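Local coordinates for protein clan CA, family C40, NlpC/P60 superfamily cysteine peptidase (Trichomonas vaginalis, PDB 6BIO) that probably hydrolyses peptide bonds in bacterial peptidoglycan as a cysteine peptidase of the NlpC/P60 family, at residues 54-64 with 72-82; 162-170 with 248-259. All coordinates share one frame; numbering follows the deposited sequence. Where two conformers were deposited one is given.

Contact 1 of 2, residues 54-64 with 72-82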
loop_
_atom_site.group_PDB
_atom_site.type_symbol
_atom_site.label_atom_id
_atom_site.label_comp_id
_atom_site.label_asym_id
_atom_site.label_seq_id
_atom_site.Cartn_x
_atom_site.Cartn_y
_atom_site.Cartn_z
ATOM N N VAL A 54 -3.133 -6.864 -1.699
ATOM C CA VAL A 54 -4.416 -6.256 -2.026
ATOM C C VAL A 54 -5.456 -6.739 -1.026
ATOM O O VAL A 54 -5.282 -7.759 -0.358
ATOM C CB VAL A 54 -4.879 -6.579 -3.467
ATOM C CG1 VAL A 54 -3.851 -6.115 -4.451
ATOM C CG2 VAL A 54 -5.184 -8.054 -3.620
ATOM N N HIS A 55 -6.600 -6.040 -1.023
ATOM C CA HIS A 55 -7.822 -6.604 -0.524
ATOM C C HIS A 55 -8.602 -7.182 -1.698
ATOM O O HIS A 55 -8.564 -6.653 -2.814
ATOM C CB HIS A 55 -8.734 -5.559 0.122
ATOM C CG HIS A 55 -8.062 -4.686 1.141
ATOM N ND1 HIS A 55 -8.139 -4.881 2.508
ATOM C CD2 HIS A 55 -7.322 -3.575 0.964
ATOM C CE1 HIS A 55 -7.439 -3.940 3.117
ATOM N NE2 HIS A 55 -6.960 -3.117 2.205
ATOM N N ILE A 56 -9.319 -8.267 -1.449
ATOM C CA ILE A 56 -10.160 -8.919 -2.457
ATOM C C ILE A 56 -11.604 -8.649 -2.106
ATOM O O ILE A 56 -12.065 -9.070 -1.047
ATOM C CB ILE A 56 -9.871 -10.426 -2.576
ATOM C CG1 ILE A 56 -8.388 -10.672 -2.878
ATOM C CG2 ILE A 56 -10.797 -11.047 -3.576
ATOM C CD1 ILE A 56 -8.009 -12.116 -2.694
ATOM N N LEU A 57 -12.310 -7.957 -2.996
ATOM C CA LEU A 57 -13.720 -7.623 -2.846
ATOM C C LEU A 57 -14.635 -8.731 -3.336
ATOM O O LEU A 57 -15.777 -8.821 -2.883
ATOM C CB LEU A 57 -14.033 -6.333 -3.609
ATOM C CG LEU A 57 -13.493 -5.043 -3.015
ATOM C CD1 LEU A 57 -13.317 -3.966 -4.106
ATOM C CD2 LEU A 57 -14.453 -4.572 -1.967
ATOM N N GLY A 58 -14.155 -9.585 -4.229
ATOM C CA GLY A 58 -14.958 -10.664 -4.760
ATOM C C GLY A 58 -14.386 -11.140 -6.072
ATOM O O GLY A 58 -13.328 -10.686 -6.498
ATOM N N TYR A 59 -15.107 -12.051 -6.704
ATOM C CA TYR A 59 -14.706 -12.627 -7.977
ATOM C C TYR A 59 -15.903 -12.607 -8.921
ATOM O O TYR A 59 -17.047 -12.813 -8.496
ATOM C CB TYR A 59 -14.266 -14.087 -7.813
ATOM C CG TYR A 59 -13.088 -14.278 -6.910
ATOM C CD1 TYR A 59 -13.234 -14.424 -5.542
ATOM C CD2 TYR A 59 -11.799 -14.300 -7.429
ATOM C CE1 TYR A 59 -12.133 -14.618 -4.706
ATOM C CE2 TYR A 59 -10.725 -14.471 -6.627
ATOM C CZ TYR A 59 -10.872 -14.610 -5.266
ATOM O OH TYR A 59 -9.760 -14.821 -4.476
ATOM N N GLU A 60 -15.636 -12.426 -10.213
ATOM C CA GLU A 60 -16.683 -12.469 -11.225
ATOM C C GLU A 60 -16.045 -12.719 -12.583
ATOM O O GLU A 60 -15.034 -12.098 -12.915
ATOM C CB GLU A 60 -17.438 -11.126 -11.270
ATOM C CG GLU A 60 -18.674 -11.069 -12.080
ATOM C CD GLU A 60 -19.434 -9.749 -11.818
ATOM O OE1 GLU A 60 -18.980 -8.666 -12.266
ATOM O OE2 GLU A 60 -20.487 -9.786 -11.132
ATOM N N ASN A 61 -16.660 -13.604 -13.372
ATOM C CA ASN A 61 -16.279 -13.795 -14.772
ATOM C C ASN A 61 -14.796 -14.067 -14.957
ATOM O O ASN A 61 -14.188 -13.637 -15.942
ATOM C CB ASN A 61 -16.684 -12.589 -15.608
ATOM C CG ASN A 61 -18.129 -12.329 -15.545
ATOM O OD1 ASN A 61 -18.932 -13.259 -15.542
ATOM N ND2 ASN A 61 -18.498 -11.043 -15.484
ATOM N N GLY A 62 -14.206 -14.796 -14.016
ATOM C CA GLY A 62 -12.805 -15.144 -14.115
ATOM C C GLY A 62 -11.844 -14.126 -13.546
ATOM O O GLY A 62 -10.630 -14.352 -13.598
ATOM N N PHE A 63 -12.342 -13.014 -13.023
ATOM C CA PHE A 63 -11.508 -11.973 -12.448
ATOM C C PHE A 63 -11.709 -11.873 -10.945
ATOM O O PHE A 63 -12.794 -12.132 -10.423
ATOM C CB PHE A 63 -11.884 -10.616 -13.057
ATOM C CG PHE A 63 -11.516 -10.458 -14.512
ATOM C CD1 PHE A 63 -10.251 -10.020 -14.889
ATOM C CD2 PHE A 63 -12.446 -10.693 -15.505
ATOM C CE1 PHE A 63 -9.926 -9.854 -16.197
ATOM C CE2 PHE A 63 -12.117 -10.556 -16.833
ATOM C CZ PHE A 63 -10.853 -10.140 -17.181
ATOM N N ALA A 64 -10.667 -11.426 -10.274
ATOM C CA ALA A 64 -10.739 -10.960 -8.902
ATOM C C ALA A 64 -10.866 -9.440 -8.908
ATOM O O ALA A 64 -10.129 -8.754 -9.633
ATOM C CB ALA A 64 -9.474 -11.334 -8.129
ATOM N N ASP A 72 -9.513 0.551 -6.928
ATOM C CA ASP A 72 -9.967 -0.806 -7.211
ATOM C C ASP A 72 -9.856 -1.117 -8.699
ATOM O O ASP A 72 -9.951 -0.233 -9.564
ATOM C CB ASP A 72 -11.396 -1.079 -6.673
ATOM C CG ASP A 72 -12.445 -0.362 -7.469
ATOM O OD1 ASP A 72 -12.535 0.884 -7.353
ATOM O OD2 ASP A 72 -13.159 -1.018 -8.239
ATOM N N CYS A 73 -9.684 -2.400 -8.992
ATOM C CA CYS A 73 -9.551 -2.864 -10.362
ATOM C C CYS A 73 -9.800 -4.367 -10.377
ATOM O O CYS A 73 -10.036 -5.002 -9.340
ATOM C CB CYS A 73 -8.172 -2.513 -10.933
ATOM S SG CYS A 73 -6.807 -3.301 -10.118
ATOM N N TRP A 74 -9.734 -4.939 -11.568
ATOM C CA TRP A 74 -10.022 -6.348 -11.785
ATOM C C TRP A 74 -8.826 -6.982 -12.474
ATOM O O TRP A 74 -8.323 -6.443 -13.468
ATOM C CB TRP A 74 -11.243 -6.498 -12.674
ATOM C CG TRP A 74 -12.513 -5.988 -12.091
ATOM C CD1 TRP A 74 -12.952 -4.690 -12.063
ATOM C CD2 TRP A 74 -13.534 -6.762 -11.438
ATOM N NE1 TRP A 74 -14.176 -4.613 -11.439
ATOM C CE2 TRP A 74 -14.568 -5.877 -11.086
ATOM C CE3 TRP A 74 -13.683 -8.120 -11.150
ATOM C CZ2 TRP A 74 -15.729 -6.303 -10.459
ATOM C CZ3 TRP A 74 -14.846 -8.555 -10.512
ATOM C CH2 TRP A 74 -15.847 -7.652 -10.161
ATOM N N ILE A 75 -8.379 -8.120 -11.954
ATOM C CA ILE A 75 -7.250 -8.877 -12.471
ATOM C C ILE A 75 -7.620 -10.352 -12.570
ATOM O O ILE A 75 -8.448 -10.856 -11.817
ATOM C CB ILE A 75 -5.955 -8.732 -11.593
ATOM C CG1 ILE A 75 -6.189 -9.186 -10.141
ATOM C CG2 ILE A 75 -5.457 -7.304 -11.689
ATOM C CD1 ILE A 75 -4.934 -9.121 -9.316
ATOM N N SER A 76 -6.977 -11.079 -13.473
ATOM C CA SER A 76 -7.310 -12.494 -13.624
ATOM C C SER A 76 -7.193 -13.206 -12.288
ATOM O O SER A 76 -6.201 -13.030 -11.582
ATOM C CB SER A 76 -6.335 -13.117 -14.602
ATOM O OG SER A 76 -6.553 -14.512 -14.663
ATOM N N LYS A 77 -8.184 -14.056 -11.969
ATOM C CA LYS A 77 -8.187 -14.726 -10.676
ATOM C C LYS A 77 -6.984 -15.628 -10.480
ATOM O O LYS A 77 -6.627 -15.911 -9.330
ATOM C CB LYS A 77 -9.498 -15.463 -10.427
ATOM C CG LYS A 77 -9.745 -16.658 -11.246
ATOM C CD LYS A 77 -11.030 -17.348 -10.721
ATOM C CE LYS A 77 -11.574 -18.337 -11.733
ATOM N NZ LYS A 77 -10.538 -18.998 -12.570
ATOM N N ASP A 78 -6.337 -16.078 -11.548
ATOM C CA ASP A 78 -5.173 -16.938 -11.373
ATOM C C ASP A 78 -3.901 -16.166 -11.104
ATOM O O ASP A 78 -2.854 -16.784 -10.931
ATOM C CB ASP A 78 -4.978 -17.805 -12.608
ATOM C CG ASP A 78 -6.204 -18.585 -12.934
ATOM O OD1 ASP A 78 -6.720 -19.210 -11.992
ATOM O OD2 ASP A 78 -6.649 -18.555 -14.111
ATOM N N SER A 79 -3.974 -14.846 -11.008
ATOM C CA SER A 79 -2.778 -14.042 -10.765
ATOM C C SER A 79 -2.518 -13.728 -9.304
ATOM O O SER A 79 -1.542 -13.030 -9.011
ATOM C CB SER A 79 -2.836 -12.718 -11.530
ATOM O OG SER A 79 -3.807 -11.811 -10.962
ATOM N N LEU A 80 -3.352 -14.191 -8.379
ATOM C CA LEU A 80 -3.169 -13.903 -6.964
ATOM C C LEU A 80 -3.612 -15.117 -6.163
ATOM O O LEU A 80 -4.320 -16.004 -6.668
ATOM C CB LEU A 80 -3.918 -12.645 -6.534
ATOM C CG LEU A 80 -5.401 -12.731 -6.285
ATOM C CD1 LEU A 80 -5.881 -11.386 -5.834
ATOM C CD2 LEU A 80 -6.183 -13.067 -7.526
ATOM N N GLU A 81 -3.225 -15.099 -4.894
ATOM C CA GLU A 81 -3.623 -16.088 -3.912
ATOM C C GLU A 81 -4.260 -15.387 -2.718
ATOM O O GLU A 81 -3.900 -14.264 -2.378
ATOM C CB GLU A 81 -2.399 -16.915 -3.435
ATOM C CG GLU A 81 -1.392 -16.164 -2.598
ATOM C CD GLU A 81 -0.095 -16.880 -2.361
ATOM O OE1 GLU A 81 -0.007 -18.067 -2.755
ATOM O OE2 GLU A 81 0.833 -16.283 -1.771
ATOM N N GLU A 82 -5.222 -16.061 -2.079
ATOM C CA GLU A 82 -5.800 -15.582 -0.821
ATOM C C GLU A 82 -4.860 -15.902 0.334
ATOM O O GLU A 82 -4.244 -16.977 0.373
ATOM C CB GLU A 82 -7.149 -16.240 -0.542
ATOM C CG GLU A 82 -8.132 -15.975 -1.638
ATOM C CD GLU A 82 -9.464 -15.401 -1.141
ATOM O OE1 GLU A 82 -9.702 -15.323 0.069
ATOM O OE2 GLU A 82 -10.308 -15.060 -1.986
HETATM O O HOH W 1 -7.452 -16.277 -5.264
HETATM O O HOH W 2 -9.423 -16.249 -14.975
#

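Contact 2 of 2, residues 162-170 with 248-259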
loop_
_atom_site.group_PDB
_atom_site.type_symbol
_atom_site.label_atom_id
_atom_site.label_comp_id
_atom_site.label_asym_id
_atom_site.label_seq_id
_atom_site.Cartn_x
_atom_site.Cartn_y
_atom_site.Cartn_z
ATOM N N VAL A 162 11.370 2.380 1.960
ATOM C CA VAL A 162 12.379 2.446 0.902
ATOM C C VAL A 162 13.778 2.205 1.453
ATOM O O VAL A 162 14.621 1.643 0.743
ATOM C CB VAL A 162 12.298 3.708 0.022
ATOM C CG1 VAL A 162 10.975 3.796 -0.692
ATOM C CG2 VAL A 162 12.579 4.976 0.842
ATOM N N LYS A 163 14.056 2.592 2.703
ATOM C CA LYS A 163 15.359 2.280 3.290
ATOM C C LYS A 163 15.600 0.785 3.339
ATOM O O LYS A 163 16.736 0.360 3.193
ATOM C CB LYS A 163 15.500 2.889 4.684
ATOM C CG LYS A 163 15.590 4.400 4.665
ATOM C CD LYS A 163 15.569 4.982 6.075
ATOM C CE LYS A 163 15.424 6.484 6.014
ATOM N NZ LYS A 163 15.573 7.114 7.385
ATOM N N THR A 164 14.550 -0.018 3.546
ATOM C CA THR A 164 14.724 -1.471 3.619
ATOM C C THR A 164 15.182 -2.050 2.292
ATOM O O THR A 164 15.564 -3.236 2.245
ATOM C CB THR A 164 13.439 -2.210 4.047
ATOM O OG1 THR A 164 12.484 -2.256 2.988
ATOM C CG2 THR A 164 12.832 -1.620 5.319
ATOM N N LYS A 165 15.125 -1.256 1.207
ATOM C CA LYS A 165 15.533 -1.729 -0.106
ATOM C C LYS A 165 16.851 -1.130 -0.574
ATOM O O LYS A 165 17.265 -1.376 -1.731
ATOM C CB LYS A 165 14.438 -1.491 -1.145
ATOM C CG LYS A 165 13.128 -2.236 -0.778
ATOM C CD LYS A 165 13.311 -3.736 -0.708
ATOM C CE LYS A 165 11.997 -4.407 -0.387
ATOM N NZ LYS A 165 12.040 -5.879 -0.544
ATOM N N LEU A 166 17.520 -0.364 0.279
ATOM C CA LEU A 166 18.860 0.091 -0.067
ATOM C C LEU A 166 19.721 -1.088 -0.521
ATOM O O LEU A 166 19.732 -2.162 0.112
ATOM C CB LEU A 166 19.514 0.781 1.131
ATOM C CG LEU A 166 18.939 2.187 1.372
ATOM C CD1 LEU A 166 19.271 2.663 2.775
ATOM C CD2 LEU A 166 19.412 3.207 0.308
ATOM N N GLY A 167 20.449 -0.881 -1.629
ATOM C CA GLY A 167 21.327 -1.889 -2.171
ATOM C C GLY A 167 20.688 -2.813 -3.172
ATOM O O GLY A 167 21.404 -3.585 -3.814
ATOM N N CYS A 168 19.361 -2.809 -3.298
ATOM C CA CYS A 168 18.721 -3.631 -4.311
ATOM C C CYS A 168 19.116 -3.131 -5.703
ATOM O O CYS A 168 19.278 -1.925 -5.933
ATOM C CB CYS A 168 17.188 -3.557 -4.164
ATOM S SG CYS A 168 16.508 -4.374 -2.749
ATOM N N LYS A 169 19.275 -4.072 -6.630
ATOM C CA LYS A 169 19.686 -3.743 -7.994
ATOM C C LYS A 169 18.579 -3.076 -8.802
ATOM O O LYS A 169 17.392 -3.405 -8.676
ATOM C CB LYS A 169 20.150 -5.005 -8.712
ATOM C CG LYS A 169 20.771 -4.700 -10.026
ATOM C CD LYS A 169 21.464 -5.921 -10.594
ATOM C CE LYS A 169 21.824 -5.703 -12.053
ATOM N NZ LYS A 169 22.385 -6.931 -12.706
ATOM N N TYR A 170 18.982 -2.125 -9.631
ATOM C CA TYR A 170 18.103 -1.496 -10.594
ATOM C C TYR A 170 17.851 -2.437 -11.761
ATOM O O TYR A 170 18.795 -2.895 -12.415
ATOM C CB TYR A 170 18.758 -0.221 -11.125
ATOM C CG TYR A 170 17.881 0.515 -12.116
ATOM C CD1 TYR A 170 17.785 0.114 -13.450
ATOM C CD2 TYR A 170 17.149 1.617 -11.722
ATOM C CE1 TYR A 170 16.974 0.776 -14.332
ATOM C CE2 TYR A 170 16.341 2.302 -12.597
ATOM C CZ TYR A 170 16.240 1.871 -13.907
ATOM O OH TYR A 170 15.408 2.564 -14.787
ATOM N N ILE A 248 15.823 8.858 -1.473
ATOM C CA ILE A 248 16.223 7.531 -1.927
ATOM C C ILE A 248 15.568 7.241 -3.274
ATOM O O ILE A 248 14.403 7.587 -3.513
ATOM C CB ILE A 248 15.883 6.464 -0.875
ATOM C CG1 ILE A 248 16.864 6.572 0.294
ATOM C CG2 ILE A 248 15.918 5.056 -1.507
ATOM C CD1 ILE A 248 16.548 5.685 1.483
ATOM N N HIS A 249 16.333 6.654 -4.184
ATOM C CA HIS A 249 15.822 6.303 -5.499
ATOM C C HIS A 249 16.537 5.076 -6.052
ATOM O O HIS A 249 17.636 4.714 -5.616
ATOM C CB HIS A 249 15.950 7.461 -6.507
ATOM C CG HIS A 249 17.353 7.911 -6.826
ATOM N ND1 HIS A 249 17.629 8.590 -7.992
ATOM C CD2 HIS A 249 18.515 7.885 -6.129
ATOM C CE1 HIS A 249 18.916 8.908 -8.036
ATOM N NE2 HIS A 249 19.477 8.503 -6.909
ATOM N N ALA A 250 15.880 4.419 -7.002
ATOM C CA ALA A 250 16.535 3.413 -7.816
ATOM C C ALA A 250 17.108 4.138 -9.021
ATOM O O ALA A 250 16.354 4.786 -9.767
ATOM C CB ALA A 250 15.553 2.334 -8.250
ATOM N N SER A 251 18.412 4.036 -9.203
ATOM C CA SER A 251 19.087 4.817 -10.219
ATOM C C SER A 251 19.936 3.939 -11.112
ATOM O O SER A 251 20.563 2.997 -10.644
ATOM C CB SER A 251 20.018 5.795 -9.539
ATOM O OG SER A 251 20.729 6.585 -10.473
ATOM N N THR A 252 19.995 4.286 -12.397
ATOM C CA THR A 252 20.927 3.600 -13.281
ATOM C C THR A 252 22.359 4.011 -13.009
ATOM O O THR A 252 23.272 3.275 -13.392
ATOM C CB THR A 252 20.586 3.841 -14.753
ATOM O OG1 THR A 252 20.532 5.247 -15.017
ATOM C CG2 THR A 252 19.313 3.167 -15.108
ATOM N N ASN A 253 22.573 5.131 -12.334
ATOM C CA ASN A 253 23.907 5.531 -11.920
ATOM C C ASN A 253 24.241 4.726 -10.671
ATOM O O ASN A 253 23.735 5.003 -9.580
ATOM C CB ASN A 253 23.934 7.020 -11.635
ATOM C CG ASN A 253 25.323 7.500 -11.393
ATOM O OD1 ASN A 253 26.098 6.853 -10.706
ATOM N ND2 ASN A 253 25.657 8.640 -11.977
ATOM N N GLY A 254 25.048 3.679 -10.823
ATOM C CA GLY A 254 25.233 2.700 -9.786
ATOM C C GLY A 254 24.326 1.483 -9.894
ATOM O O GLY A 254 24.562 0.495 -9.191
ATOM N N TYR A 255 23.301 1.533 -10.758
ATOM C CA TYR A 255 22.320 0.459 -10.926
ATOM C C TYR A 255 21.829 -0.074 -9.587
ATOM O O TYR A 255 21.828 -1.277 -9.333
ATOM C CB TYR A 255 22.883 -0.673 -11.786
ATOM C CG TYR A 255 23.414 -0.180 -13.110
ATOM C CD1 TYR A 255 22.579 -0.021 -14.203
ATOM C CD2 TYR A 255 24.757 0.130 -13.241
ATOM C CE1 TYR A 255 23.073 0.462 -15.414
ATOM C CE2 TYR A 255 25.273 0.596 -14.421
ATOM C CZ TYR A 255 24.428 0.756 -15.504
ATOM O OH TYR A 255 24.954 1.224 -16.724
ATOM N N VAL A 256 21.370 0.822 -8.724
ATOM C CA VAL A 256 21.096 0.434 -7.343
ATOM C C VAL A 256 20.130 1.423 -6.713
ATOM O O VAL A 256 20.034 2.595 -7.137
ATOM C CB VAL A 256 22.451 0.320 -6.590
ATOM C CG1 VAL A 256 23.015 1.706 -6.411
ATOM C CG2 VAL A 256 22.300 -0.461 -5.310
ATOM N N VAL A 257 19.461 0.957 -5.662
ATOM C CA VAL A 257 18.672 1.790 -4.774
ATOM C C VAL A 257 19.628 2.407 -3.770
ATOM O O VAL A 257 20.347 1.689 -3.069
ATOM C CB VAL A 257 17.598 0.955 -4.070
ATOM C CG1 VAL A 257 16.842 1.828 -3.011
ATOM C CG2 VAL A 257 16.665 0.342 -5.097
ATOM N N LYS A 258 19.643 3.730 -3.711
ATOM C CA LYS A 258 20.621 4.480 -2.944
ATOM C C LYS A 258 20.100 5.847 -2.533
ATOM O O LYS A 258 19.102 6.363 -3.069
ATOM C CB LYS A 258 21.908 4.681 -3.739
ATOM C CG LYS A 258 21.739 5.473 -5.017
ATOM C CD LYS A 258 23.085 5.652 -5.721
ATOM C CE LYS A 258 22.924 6.115 -7.066
ATOM N NZ LYS A 258 24.235 6.674 -7.573
ATOM N N TYR A 259 20.806 6.427 -1.561
ATOM C CA TYR A 259 20.603 7.817 -1.196
ATOM C C TYR A 259 21.128 8.758 -2.271
ATOM O O TYR A 259 22.086 8.459 -3.005
ATOM C CB TYR A 259 21.353 8.132 0.090
ATOM C CG TYR A 259 20.756 7.574 1.373
ATOM C CD1 TYR A 259 19.769 8.262 2.063
ATOM C CD2 TYR A 259 21.214 6.379 1.916
ATOM C CE1 TYR A 259 19.259 7.772 3.235
ATOM C CE2 TYR A 259 20.684 5.881 3.096
ATOM C CZ TYR A 259 19.730 6.597 3.749
ATOM O OH TYR A 259 19.197 6.078 4.900
#

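Contact 1 of 2, residues 54-64 with 72-82
The antiparallel hairpin of strands 63-68 and 71-76, with the turn that leads into it from strand 53-60 and the start of strand 80-88, joins four strands, consecutive in the chain, of the antiparallel beta part of the protein that precedes the NlpC/P60 peptidase part. Ala64 and Ile75 make a hydrogen-bonded pair: Ala64 N gives to Ile75 O at 2.8 Å, and Ile75 N returns a bond to Ala64 O. Phe63 and Ser76 follow as a non-hydrogen-bonded pair. Next, Lys77 N reaches Gly62 O at 3.0 Å, tilted 24° from the carbonyl plane, and a water gives a second hydrogen to that oxygen. Gly62 sits in the type I' turn Glu60-Phe63, where its positive phi suits a residue without a side chain. Inside, Leu80 holds CG between its backbone N and carbonyl carbon (chi1 79°), which carries CD1 tip to tip onto Ile56 CD1 at 3.9 Å, while Leu80 CD2 meets Ala64 CB at 3.8 Å. The edge of the six-membered ring of Trp74 is set against Phe63 CB (Trp74 CE3 to Phe63 CB 3.6 Å). Glu60 CB packs at Trp74 CZ3, its carboxylate oxygen Glu60 OE1 is hydrogen-bonded to Ser37, and His65 stacks on the indole. Toward the solvent side, Tyr59 OH donates to Glu82 OE2 at 2.6 Å, on the anti lone pair, with ring and carboxylate planes 20° apart; the other carboxylate oxygen, Glu82 OE1, bonds Thr19. A water also donates to Tyr59 OH. With both its oxygens bonded, the Glu82 carboxylate is restrained in its rotation, and the short phenol bond probably stabilises its negative charge beside the apolar Ile56-Leu80 contact.

Contact 2 of 2, residues 162-170 with 248-259
With chi1 at -179°, Tyr170 swings CG opposite its own backbone N and lays its ring alongside Thr252, both side chains pointing the same way. Thr252 CG2, held opposite the carbonyl carbon of its residue, sits over one face of that ring, 3.6 Å from the centroid and 21° off the normal, a CH-pi contact. The ring edge meets the backbone of Ala250, and Tyr170 CD2 lies 3.9 Å from Ala250 CB. Ala250 O is buried here without a hydrogen-bond partner, probably a small cost repaid by the apolar contact. At the backbone of the same tyrosine, Tyr170 N donates to Tyr255 O at 3.0 Å, nearly straight at N-H but from above the carbonyl plane rather than along a lone pair. Tyr255 belongs to the G1 bulge opposite Ser251, in the hairpin of strands 246-251 and 256-261. Gly167 N gives to Val257 O and Val257 N to Cys168 O, both at 2.9 Å, so the chain leaving helix 154-163 runs along the outermost strand of the six-stranded sheet. Val257 turns its side chain into this bend, CB 3.3 Å from Lys165 O, and also touches Leu185 of helix 182-191. The Leu166 side chain crosses that of Tyr259 at about a right angle, CD1 3.5 Å from Tyr259 CE2, and CD2 rests on Ile248 CD1. Deeper, the Val162 and Ile248 side chains run past each other in opposite directions, Val162 CG2 4.0 Å from Ile248 CB. Backbone bonds therefore fix the segment after helix 154-163 against the NlpC/P60 sheet, while apolar side chains of Val162, Leu166, Ile248 and Val257 pack its start against the hairpin.

How the contacts relate
The contacts lie in different parts of the protein, centres about 31 Å and nearest atoms about 15 Å apart, and share no strand or helix. Each has a buried part (Val54, Ile56, Ala64 and Ile75 in contact 1; Val162, Ile248, Ala250 and Val257 in contact 2) and an exposed one (Tyr59 and Glu82; Thr252 and Tyr255). Contact 1 is local, drawing together strands that follow one another in the chain; contact 2 spans 78 residues, joining a helix end to a distant hairpin. Both pair backbone bonds with apolar packing, but contact 1 adds a tyrosine-carboxylate bond and waters, contact 2 a CH-pi contact and aliphatic chains packed on one another and on an aromatic ring.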